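Metallophosphoesterase TT1561-like domain-containing protein (PDB 2YVT) is of unknown function but has the calcineurin-like metallophosphoesterase fold, with most of the usual metal-binding residues replaced, so metal-dependent hydrolysis is doubtful. Local coordinates at residues 97-102 with 151-156; 133-138 with 172-177; 187-192 with 224-229. One frame throughout, in Å; residues are numbered along the deposited sequence.

Contact 1: residues 97-102 with 151-156; sequences GKNDAP and DFVLKY
Leu154 fastens its backbone to the turn at Lys98: Leu154 N donates to Lys98 O at 2.8 Å. Its branched apolar side chain then lies against the carbonyls of Gly97 and Asp100. CG swings beside the backbone N (chi1 -57°), setting CD1 3.5 Å from both Gly97 O and Asp100 O, while CD2 lies 3.8 Å from Ala101 CB. Asp100 O is thus buried under methyl groups and finds no hydrogen-bond partner. Ala101 is small enough for its CB to sit close over the chain from Asp151 to Val153. Beyond it Pro102, joined by a cis peptide, brings CG within 3.2 Å of Asp151 O. The stem of Lys98 runs alongside Val153 before bending away, so that NZ reaches the hydroxyl of Tyr181. A water closes one flank, accepting from Asn99 ND2 at 3.0 Å and donating to Phe152 O at 2.9 Å; the same amide nitrogen also bonds Glu49.

Further out, Asp100 braces the type I turn that begins at Gly97. Gly97 N donates to Asp100 OD2 at 2.7 Å, and the carboxylate also receives the backbone N-H groups of Ile42 and Leu43, tying together two loops. The Gly-Lys-Asn-Asp turn, placed between strand 91-95 and helix 103-112, probably corresponds to the Gly-Asn-His-Asp/Glu signature of calcineurin-like metallophosphoesterases, whose Asn binds metal in relatives; here Lys98 stands in the Asn place, and no metal is modelled.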
loop_
_atom_site.group_PDB
_atom_site.type_symbol
_atom_site.label_atom_id
_atom_site.label_comp_id
_atom_site.label_asym_id
_atom_site.label_seq_id
_atom_site.Cartn_x
_atom_site.Cartn_y
_atom_site.Cartn_z
ATOM N N GLY A 97 -2.240 -1.925 4.385
ATOM C CA GLY A 97 -2.428 -3.298 3.950
ATOM C C GLY A 97 -3.561 -4.021 4.669
ATOM O O GLY A 97 -4.290 -3.436 5.493
ATOM N N LYS A 98 -3.725 -5.297 4.335
ATOM C CA LYS A 98 -4.731 -6.151 4.961
ATOM C C LYS A 98 -4.631 -6.160 6.490
ATOM O O LYS A 98 -5.642 -6.260 7.177
ATOM C CB LYS A 98 -4.588 -7.561 4.398
ATOM C CG LYS A 98 -5.465 -8.627 4.991
ATOM C CD LYS A 98 -5.156 -9.992 4.351
ATOM C CE LYS A 98 -3.643 -10.313 4.304
ATOM N NZ LYS A 98 -2.908 -9.964 3.032
ATOM N N ASN A 99 -3.419 -6.051 7.026
ATOM C CA ASN A 99 -3.241 -6.175 8.477
ATOM C C ASN A 99 -3.202 -4.844 9.218
ATOM O O ASN A 99 -2.929 -4.794 10.423
ATOM C CB ASN A 99 -1.995 -6.998 8.783
ATOM C CG ASN A 99 -2.111 -8.408 8.270
ATOM O OD1 ASN A 99 -1.393 -8.804 7.350
ATOM N ND2 ASN A 99 -3.052 -9.159 8.821
ATOM N N ASP A 100 -3.492 -3.766 8.497
ATOM C CA ASP A 100 -3.417 -2.432 9.078
ATOM C C ASP A 100 -4.803 -2.003 9.530
ATOM O O ASP A 100 -5.436 -1.102 8.972
ATOM C CB ASP A 100 -2.747 -1.485 8.090
ATOM C CG ASP A 100 -1.310 -1.884 7.833
ATOM O OD1 ASP A 100 -0.677 -2.374 8.790
ATOM O OD2 ASP A 100 -0.822 -1.743 6.691
ATOM N N ALA A 101 -5.249 -2.711 10.557
ATOM C CA ALA A 101 -6.609 -2.664 11.045
ATOM C C ALA A 101 -6.586 -2.702 12.576
ATOM O O ALA A 101 -5.622 -3.190 13.164
ATOM C CB ALA A 101 -7.376 -3.866 10.504
ATOM N N PRO A 102 -7.649 -2.193 13.226
ATOM C CA PRO A 102 -8.844 -1.570 12.644
ATOM C C PRO A 102 -8.554 -0.292 11.853
ATOM O O PRO A 102 -7.691 0.513 12.242
ATOM C CB PRO A 102 -9.709 -1.254 13.874
ATOM C CG PRO A 102 -9.212 -2.207 14.940
ATOM C CD PRO A 102 -7.737 -2.279 14.694
ATOM N N ASP A 151 -12.263 -4.108 10.646
ATOM C CA ASP A 151 -11.848 -4.111 12.049
ATOM C C ASP A 151 -10.716 -5.094 12.370
ATOM O O ASP A 151 -9.713 -4.704 12.948
ATOM C CB ASP A 151 -13.055 -4.349 12.965
ATOM C CG ASP A 151 -14.049 -3.196 12.935
ATOM O OD1 ASP A 151 -13.746 -2.148 12.338
ATOM O OD2 ASP A 151 -15.142 -3.335 13.513
ATOM N N PHE A 152 -10.890 -6.366 12.025
ATOM C CA PHE A 152 -9.861 -7.368 12.315
ATOM C C PHE A 152 -8.790 -7.367 11.244
ATOM O O PHE A 152 -7.633 -7.683 11.515
ATOM C CB PHE A 152 -10.477 -8.760 12.409
ATOM C CG PHE A 152 -11.339 -8.951 13.615
ATOM C CD1 PHE A 152 -10.816 -9.529 14.772
ATOM C CD2 PHE A 152 -12.679 -8.562 13.598
ATOM C CE1 PHE A 152 -11.619 -9.699 15.903
ATOM C CE2 PHE A 152 -13.489 -8.732 14.723
ATOM C CZ PHE A 152 -12.957 -9.304 15.874
ATOM N N VAL A 153 -9.212 -7.021 10.029
ATOM C CA VAL A 153 -8.360 -6.949 8.842
ATOM C C VAL A 153 -9.010 -5.923 7.923
ATOM O O VAL A 153 -10.152 -5.518 8.164
ATOM C CB VAL A 153 -8.254 -8.314 8.083
ATOM C CG1 VAL A 153 -7.330 -9.291 8.815
ATOM C CG2 VAL A 153 -9.634 -8.929 7.814
ATOM N N LEU A 154 -8.302 -5.511 6.871
ATOM C CA LEU A 154 -8.901 -4.680 5.827
ATOM C C LEU A 154 -9.123 -5.521 4.577
ATOM O O LEU A 154 -8.168 -5.912 3.904
ATOM C CB LEU A 154 -8.009 -3.484 5.469
ATOM C CG LEU A 154 -7.579 -2.505 6.551
ATOM C CD1 LEU A 154 -6.962 -1.279 5.868
ATOM C CD2 LEU A 154 -8.773 -2.130 7.415
ATOM N N LYS A 155 -10.388 -5.804 4.289
ATOM C CA LYS A 155 -10.785 -6.521 3.073
ATOM C C LYS A 155 -11.967 -5.791 2.443
ATOM O O LYS A 155 -12.879 -5.352 3.146
ATOM C CB LYS A 155 -11.197 -7.967 3.388
ATOM C CG LYS A 155 -10.099 -8.844 3.972
ATOM C CD LYS A 155 -10.546 -10.309 3.931
ATOM C CE LYS A 155 -9.468 -11.258 4.403
ATOM N NZ LYS A 155 -9.944 -12.672 4.366
ATOM N N TYR A 156 -11.943 -5.643 1.122
ATOM C CA TYR A 156 -13.009 -4.937 0.415
ATOM C C TYR A 156 -13.511 -5.764 -0.755
ATOM O O TYR A 156 -12.729 -6.466 -1.396
ATOM C CB TYR A 156 -12.509 -3.586 -0.084
ATOM C CG TYR A 156 -12.154 -2.660 1.045
ATOM C CD1 TYR A 156 -13.148 -1.939 1.704
ATOM C CD2 TYR A 156 -10.831 -2.525 1.481
ATOM C CE1 TYR A 156 -12.844 -1.093 2.763
ATOM C CE2 TYR A 156 -10.507 -1.666 2.554
ATOM C CZ TYR A 156 -11.529 -0.957 3.183
ATOM O OH TYR A 156 -11.250 -0.122 4.234
HETATM O O HOH W 1 -4.784 -8.134 11.007
#

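Contact 2: residues 133-138 with 172-177; sequences EFEVIG and KPRRLV
Arg175 lies alongside Phe134 and Glu133, and its long side chain serves both. Its CB packs 3.7 Å from Phe134 CD1, and CG passes the carbonyl of Glu133. CD runs beside the acidic side chain, 3.7 Å from Glu133 OE2. A bend at chi3 (64°) then brings the guanidinium beside the ring, so that Phe134 CE1 lies 3.5 Å above the centre of the guanidinium; the planes are 45° apart. At the tip, NH1 makes a salt bridge to Glu133 OE2 at 3.1 Å. The oxygen lies in the guanidinium plane, but the nitrogen approaches from above the carboxylate plane. NH2 has other partners, the carboxylate of Glu214 and the carbonyl of Leu249.

Arg174 instead turns back to the main chain, its NH1 donating to Phe134 O at 3.0 Å, with a weak bond from NE; Glu135 OE2, well out of its plane, adds only charge attraction. Between the two faces runs a ladder, begun by Arg175 N to Glu133 O at 3.2 Å. Ile137 N donates to Val177 O at 2.8 Å. Glu135 bonds through N and O to Arg175 O and Val177 N, two residues apart on the neighbour, as in parallel strands, here 134-144 and 175-180 of the calcineurin-like alpha/beta fold. On its other edge strand 134-144 pairs with strand 126-130, where Glu133 and Phe134 form a classic beta bulge opposite Trp130.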
loop_
_atom_site.group_PDB
_atom_site.type_symbol
_atom_site.label_atom_id
_atom_site.label_comp_id
_atom_site.label_asym_id
_atom_site.label_seq_id
_atom_site.Cartn_x
_atom_site.Cartn_y
_atom_site.Cartn_z
ATOM N N GLU A 133 0.793 18.158 -11.464
ATOM C CA GLU A 133 0.833 17.352 -12.690
ATOM C C GLU A 133 0.230 15.953 -12.533
ATOM O O GLU A 133 -0.204 15.350 -13.517
ATOM C CB GLU A 133 2.267 17.244 -13.224
ATOM C CG GLU A 133 2.371 16.581 -14.610
ATOM C CD GLU A 133 3.664 16.903 -15.348
ATOM O OE1 GLU A 133 4.392 17.825 -14.910
ATOM O OE2 GLU A 133 3.945 16.234 -16.374
ATOM N N PHE A 134 0.208 15.442 -11.305
ATOM C CA PHE A 134 -0.298 14.093 -11.060
ATOM C C PHE A 134 -1.469 14.123 -10.104
ATOM O O PHE A 134 -1.565 15.019 -9.263
ATOM C CB PHE A 134 0.793 13.188 -10.459
ATOM C CG PHE A 134 2.009 13.019 -11.334
ATOM C CD1 PHE A 134 2.096 11.950 -12.230
ATOM C CD2 PHE A 134 3.070 13.914 -11.254
ATOM C CE1 PHE A 134 3.218 11.784 -13.036
ATOM C CE2 PHE A 134 4.199 13.756 -12.064
ATOM C CZ PHE A 134 4.268 12.692 -12.956
ATOM N N GLU A 135 -2.356 13.143 -10.248
ATOM C CA GLU A 135 -3.283 12.778 -9.185
ATOM C C GLU A 135 -2.842 11.416 -8.674
ATOM O O GLU A 135 -2.659 10.479 -9.458
ATOM C CB GLU A 135 -4.736 12.706 -9.678
ATOM C CG GLU A 135 -5.364 14.062 -10.051
ATOM C CD GLU A 135 -5.727 14.937 -8.850
ATOM O OE1 GLU A 135 -5.420 14.574 -7.696
ATOM O OE2 GLU A 135 -6.330 16.013 -9.068
ATOM N N VAL A 136 -2.660 11.314 -7.361
ATOM C CA VAL A 136 -2.262 10.053 -6.745
ATOM C C VAL A 136 -3.459 9.492 -5.998
ATOM O O VAL A 136 -4.016 10.160 -5.132
ATOM C CB VAL A 136 -1.050 10.239 -5.801
ATOM C CG1 VAL A 136 -0.504 8.889 -5.347
ATOM C CG2 VAL A 136 0.053 11.017 -6.527
ATOM N N ILE A 137 -3.860 8.278 -6.366
ATOM C CA ILE A 137 -5.030 7.631 -5.772
ATOM C C ILE A 137 -4.552 6.428 -4.978
ATOM O O ILE A 137 -3.718 5.661 -5.459
ATOM C CB ILE A 137 -6.011 7.167 -6.861
ATOM C CG1 ILE A 137 -6.511 8.372 -7.664
ATOM C CG2 ILE A 137 -7.196 6.409 -6.260
ATOM C CD1 ILE A 137 -7.220 7.970 -8.915
ATOM N N GLY A 138 -5.073 6.264 -3.765
ATOM C CA GLY A 138 -4.746 5.097 -2.950
ATOM C C GLY A 138 -5.979 4.330 -2.524
ATOM O O GLY A 138 -7.000 4.919 -2.177
ATOM N N LYS A 172 -9.648 16.669 -11.216
ATOM C CA LYS A 172 -8.858 17.424 -12.187
ATOM C C LYS A 172 -8.135 16.454 -13.127
ATOM O O LYS A 172 -7.497 15.505 -12.664
ATOM C CB LYS A 172 -7.832 18.312 -11.475
ATOM C CG LYS A 172 -8.419 19.360 -10.538
ATOM C CD LYS A 172 -7.318 20.067 -9.760
ATOM C CE LYS A 172 -7.890 21.074 -8.772
ATOM N NZ LYS A 172 -6.814 21.827 -8.070
ATOM N N PRO A 173 -8.249 16.678 -14.451
ATOM C CA PRO A 173 -7.584 15.812 -15.431
ATOM C C PRO A 173 -6.057 15.920 -15.363
ATOM O O PRO A 173 -5.480 16.946 -15.727
ATOM C CB PRO A 173 -8.121 16.320 -16.777
ATOM C CG PRO A 173 -8.552 17.723 -16.518
ATOM C CD PRO A 173 -9.028 17.753 -15.096
ATOM N N ARG A 174 -5.417 14.863 -14.873
ATOM C CA ARG A 174 -3.969 14.832 -14.687
ATOM C C ARG A 174 -3.444 13.422 -14.931
ATOM O O ARG A 174 -4.222 12.496 -15.155
ATOM C CB ARG A 174 -3.612 15.295 -13.270
ATOM C CG ARG A 174 -3.639 16.802 -13.090
ATOM C CD ARG A 174 -4.267 17.190 -11.776
ATOM N NE ARG A 174 -3.335 17.089 -10.661
ATOM C CZ ARG A 174 -2.867 18.126 -9.971
ATOM N NH1 ARG A 174 -2.028 17.920 -8.972
ATOM N NH2 ARG A 174 -3.238 19.366 -10.269
ATOM N N ARG A 175 -2.125 13.263 -14.893
ATOM C CA ARG A 175 -1.512 11.948 -15.005
ATOM C C ARG A 175 -1.823 11.169 -13.725
ATOM O O ARG A 175 -1.613 11.667 -12.621
ATOM C CB ARG A 175 -0.004 12.068 -15.226
ATOM C CG ARG A 175 0.356 12.804 -16.511
ATOM C CD ARG A 175 1.810 13.193 -16.537
ATOM N NE ARG A 175 2.674 12.016 -16.553
ATOM C CZ ARG A 175 4.001 12.054 -16.500
ATOM N NH1 ARG A 175 4.634 13.220 -16.434
ATOM N NH2 ARG A 175 4.693 10.922 -16.511
ATOM N N LEU A 176 -2.337 9.958 -13.885
ATOM C CA LEU A 176 -2.873 9.212 -12.760
ATOM C C LEU A 176 -1.892 8.156 -12.269
ATOM O O LEU A 176 -1.421 7.324 -13.049
ATOM C CB LEU A 176 -4.198 8.560 -13.167
ATOM C CG LEU A 176 -5.023 7.845 -12.109
ATOM C CD1 LEU A 176 -5.352 8.829 -11.006
ATOM C CD2 LEU A 176 -6.288 7.274 -12.738
ATOM N N VAL A 177 -1.598 8.199 -10.971
ATOM C CA VAL A 177 -0.807 7.163 -10.311
ATOM C C VAL A 177 -1.701 6.519 -9.261
ATOM O O VAL A 177 -2.234 7.211 -8.392
ATOM C CB VAL A 177 0.464 7.732 -9.644
ATOM C CG1 VAL A 177 1.212 6.645 -8.853
ATOM C CG2 VAL A 177 1.390 8.366 -10.693
#

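Contact 3: residues 187-192 with 224-229; sequences EFVDRT and GHELVG
The carboxylate of Glu226 meets three successive backbone N-H groups, those of Glu187, Phe188 and Val189, at its oxygens, while the ring of Phe188 stands obliquely to it, the two planes 57° apart. One face of that ring carries CG of Glu187, 3.6 Å above the plane and toward the rim. A third flat group, the guanidinium of Arg191, uses its edge: NE and NH2 both donate to Glu187 O, which lies in their plane. The loop residues form a type I beta turn from Phe188 to Arg191, and Glu226 belongs to strand 224-228, which pairs with strand 231-235 as a beta hairpin at the margin of a sheet.

Glutamate suits this place because its reach and two oxygens let one side chain satisfy the start of a turn. CG stands between the backbone N and carbonyl carbon (chi1 66°), and from there the extended chain points to the loop. Glu187 N donates to the syn lone pair of Glu226 OE1 at 2.8 Å. Glu226 OE2 takes two bonds, from Phe188 N at 2.8 Å on the syn side and from Val189 N at 2.9 Å nearly along the C-O bond. The methyls of Val189 shield that oxygen, with CG1 at 3.4 Å from Glu226 OE2. Three donors would be expected to favour the ionised acid, although the carboxylate of Glu187 is near.

Gly224, whose phi of 148° suits a residue without a side chain, leaves room for Phe188 CB, 4.2 Å from Gly224 CA. Between the two acids sits a water, which donates to Glu187 OE1 at 2.8 Å and to Glu226 OE1 at 3.1 Å.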
loop_
_atom_site.group_PDB
_atom_site.type_symbol
_atom_site.label_atom_id
_atom_site.label_comp_id
_atom_site.label_asym_id
_atom_site.label_seq_id
_atom_site.Cartn_x
_atom_site.Cartn_y
_atom_site.Cartn_z
ATOM N N GLU A 187 2.016 -11.655 -14.870
ATOM C CA GLU A 187 3.068 -12.667 -14.972
ATOM C C GLU A 187 3.996 -12.643 -13.758
ATOM O O GLU A 187 4.435 -13.696 -13.272
ATOM C CB GLU A 187 3.864 -12.461 -16.261
ATOM C CG GLU A 187 4.894 -13.549 -16.535
ATOM C CD GLU A 187 5.574 -13.408 -17.881
ATOM O OE1 GLU A 187 5.227 -12.485 -18.649
ATOM O OE2 GLU A 187 6.468 -14.239 -18.175
ATOM N N PHE A 188 4.278 -11.435 -13.265
ATOM C CA PHE A 188 5.260 -11.235 -12.207
ATOM C C PHE A 188 4.687 -10.502 -11.003
ATOM O O PHE A 188 5.054 -10.783 -9.859
ATOM C CB PHE A 188 6.451 -10.432 -12.740
ATOM C CG PHE A 188 7.135 -11.065 -13.924
ATOM C CD1 PHE A 188 7.911 -12.204 -13.763
ATOM C CD2 PHE A 188 7.004 -10.514 -15.192
ATOM C CE1 PHE A 188 8.543 -12.796 -14.858
ATOM C CE2 PHE A 188 7.641 -11.098 -16.297
ATOM C CZ PHE A 188 8.403 -12.236 -16.120
ATOM N N VAL A 189 3.799 -9.548 -11.263
ATOM C CA VAL A 189 3.416 -8.592 -10.223
ATOM C C VAL A 189 2.553 -9.174 -9.101
ATOM O O VAL A 189 2.370 -8.527 -8.070
ATOM C CB VAL A 189 2.768 -7.307 -10.805
ATOM C CG1 VAL A 189 3.774 -6.557 -11.679
ATOM C CG2 VAL A 189 1.481 -7.633 -11.569
ATOM N N ASP A 190 2.013 -10.379 -9.293
ATOM C CA ASP A 190 1.277 -11.035 -8.211
ATOM C C ASP A 190 1.753 -12.463 -7.961
ATOM O O ASP A 190 1.009 -13.292 -7.431
ATOM C CB ASP A 190 -0.243 -10.949 -8.431
ATOM C CG ASP A 190 -0.765 -11.975 -9.419
ATOM O OD1 ASP A 190 -0.056 -12.299 -10.391
ATOM O OD2 ASP A 190 -1.908 -12.435 -9.218
ATOM N N ARG A 191 3.010 -12.724 -8.328
ATOM C CA ARG A 191 3.586 -14.052 -8.195
ATOM C C ARG A 191 5.004 -14.050 -7.637
ATOM O O ARG A 191 5.704 -13.032 -7.665
ATOM C CB ARG A 191 3.558 -14.773 -9.542
ATOM C CG ARG A 191 2.149 -14.984 -10.073
ATOM C CD ARG A 191 2.077 -16.185 -11.012
ATOM N NE ARG A 191 2.810 -15.934 -12.246
ATOM C CZ ARG A 191 2.950 -16.815 -13.229
ATOM N NH1 ARG A 191 2.405 -18.022 -13.129
ATOM N NH2 ARG A 191 3.640 -16.487 -14.310
ATOM N N THR A 192 5.394 -15.206 -7.103
ATOM C CA THR A 192 6.776 -15.500 -6.738
ATOM C C THR A 192 7.157 -16.792 -7.463
ATOM O O THR A 192 6.274 -17.508 -7.948
ATOM C CB THR A 192 6.953 -15.714 -5.212
ATOM O OG1 THR A 192 6.338 -16.949 -4.815
ATOM C CG2 THR A 192 6.352 -14.560 -4.413
ATOM N N GLY A 224 7.985 -7.277 -9.512
ATOM C CA GLY A 224 8.255 -7.086 -10.928
ATOM C C GLY A 224 7.615 -5.839 -11.463
ATOM O O GLY A 224 7.050 -5.041 -10.717
ATOM N N HIS A 225 7.724 -5.674 -12.773
ATOM C CA HIS A 225 7.010 -4.614 -13.460
ATOM C C HIS A 225 6.573 -5.138 -14.815
ATOM O O HIS A 225 7.296 -5.909 -15.470
ATOM C CB HIS A 225 7.852 -3.337 -13.570
ATOM C CG HIS A 225 9.044 -3.472 -14.461
ATOM N ND1 HIS A 225 10.230 -4.032 -14.039
ATOM C CD2 HIS A 225 9.229 -3.132 -15.759
ATOM C CE1 HIS A 225 11.098 -4.025 -15.036
ATOM N NE2 HIS A 225 10.512 -3.489 -16.092
ATOM N N GLU A 226 5.370 -4.742 -15.212
ATOM C CA GLU A 226 4.797 -5.199 -16.472
ATOM C C GLU A 226 3.590 -4.356 -16.829
ATOM O O GLU A 226 3.034 -3.654 -15.971
ATOM C CB GLU A 226 4.384 -6.675 -16.378
ATOM C CG GLU A 226 3.245 -6.961 -15.400
ATOM C CD GLU A 226 3.066 -8.443 -15.163
ATOM O OE1 GLU A 226 2.502 -9.121 -16.055
ATOM O OE2 GLU A 226 3.502 -8.931 -14.098
ATOM N N LEU A 227 3.190 -4.428 -18.094
ATOM C CA LEU A 227 1.972 -3.764 -18.547
ATOM C C LEU A 227 0.735 -4.587 -18.211
ATOM O O LEU A 227 0.683 -5.791 -18.477
ATOM C CB LEU A 227 2.040 -3.490 -20.055
ATOM C CG LEU A 227 2.277 -2.057 -20.548
ATOM C CD1 LEU A 227 3.437 -1.357 -19.851
ATOM C CD2 LEU A 227 2.470 -2.052 -22.065
ATOM N N VAL A 228 -0.248 -3.941 -17.588
ATOM C CA VAL A 228 -1.571 -4.533 -17.440
ATOM C C VAL A 228 -2.499 -3.552 -18.140
ATOM O O VAL A 228 -2.647 -2.405 -17.714
ATOM C CB VAL A 228 -1.959 -4.753 -15.950
ATOM C CG1 VAL A 228 -3.409 -5.250 -15.818
ATOM C CG2 VAL A 228 -0.980 -5.722 -15.281
ATOM N N GLY A 229 -3.087 -3.993 -19.250
ATOM C CA GLY A 229 -3.772 -3.065 -20.149
ATOM C C GLY A 229 -2.730 -2.089 -20.665
ATOM O O GLY A 229 -1.718 -2.505 -21.230
HETATM O O HOH W 2 4.253 -9.848 -18.531
#

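In the fold
Contact 1 is the most buried of the three, whereas contacts 2 and 3 are only partly buried, and their polar grip is partly made by charged side chains. All reach one mixed sheet: contact 2 pairs two of its strands directly, contact 1 joins the residues leading into strand 155-157 to the loop after strand 91-95, a strand of the other sheet, and contact 3 ties a loop to a hairpin strand. Their chemistry follows. A repeating backbone ladder with arginine-carboxylate pairs marks contact 2; a single backbone bond amid apolar cover marks contact 1; a side-chain carboxylate gripping main-chain donors marks contact 3. Centres lie 22 to 25 Å apart, and none touches another.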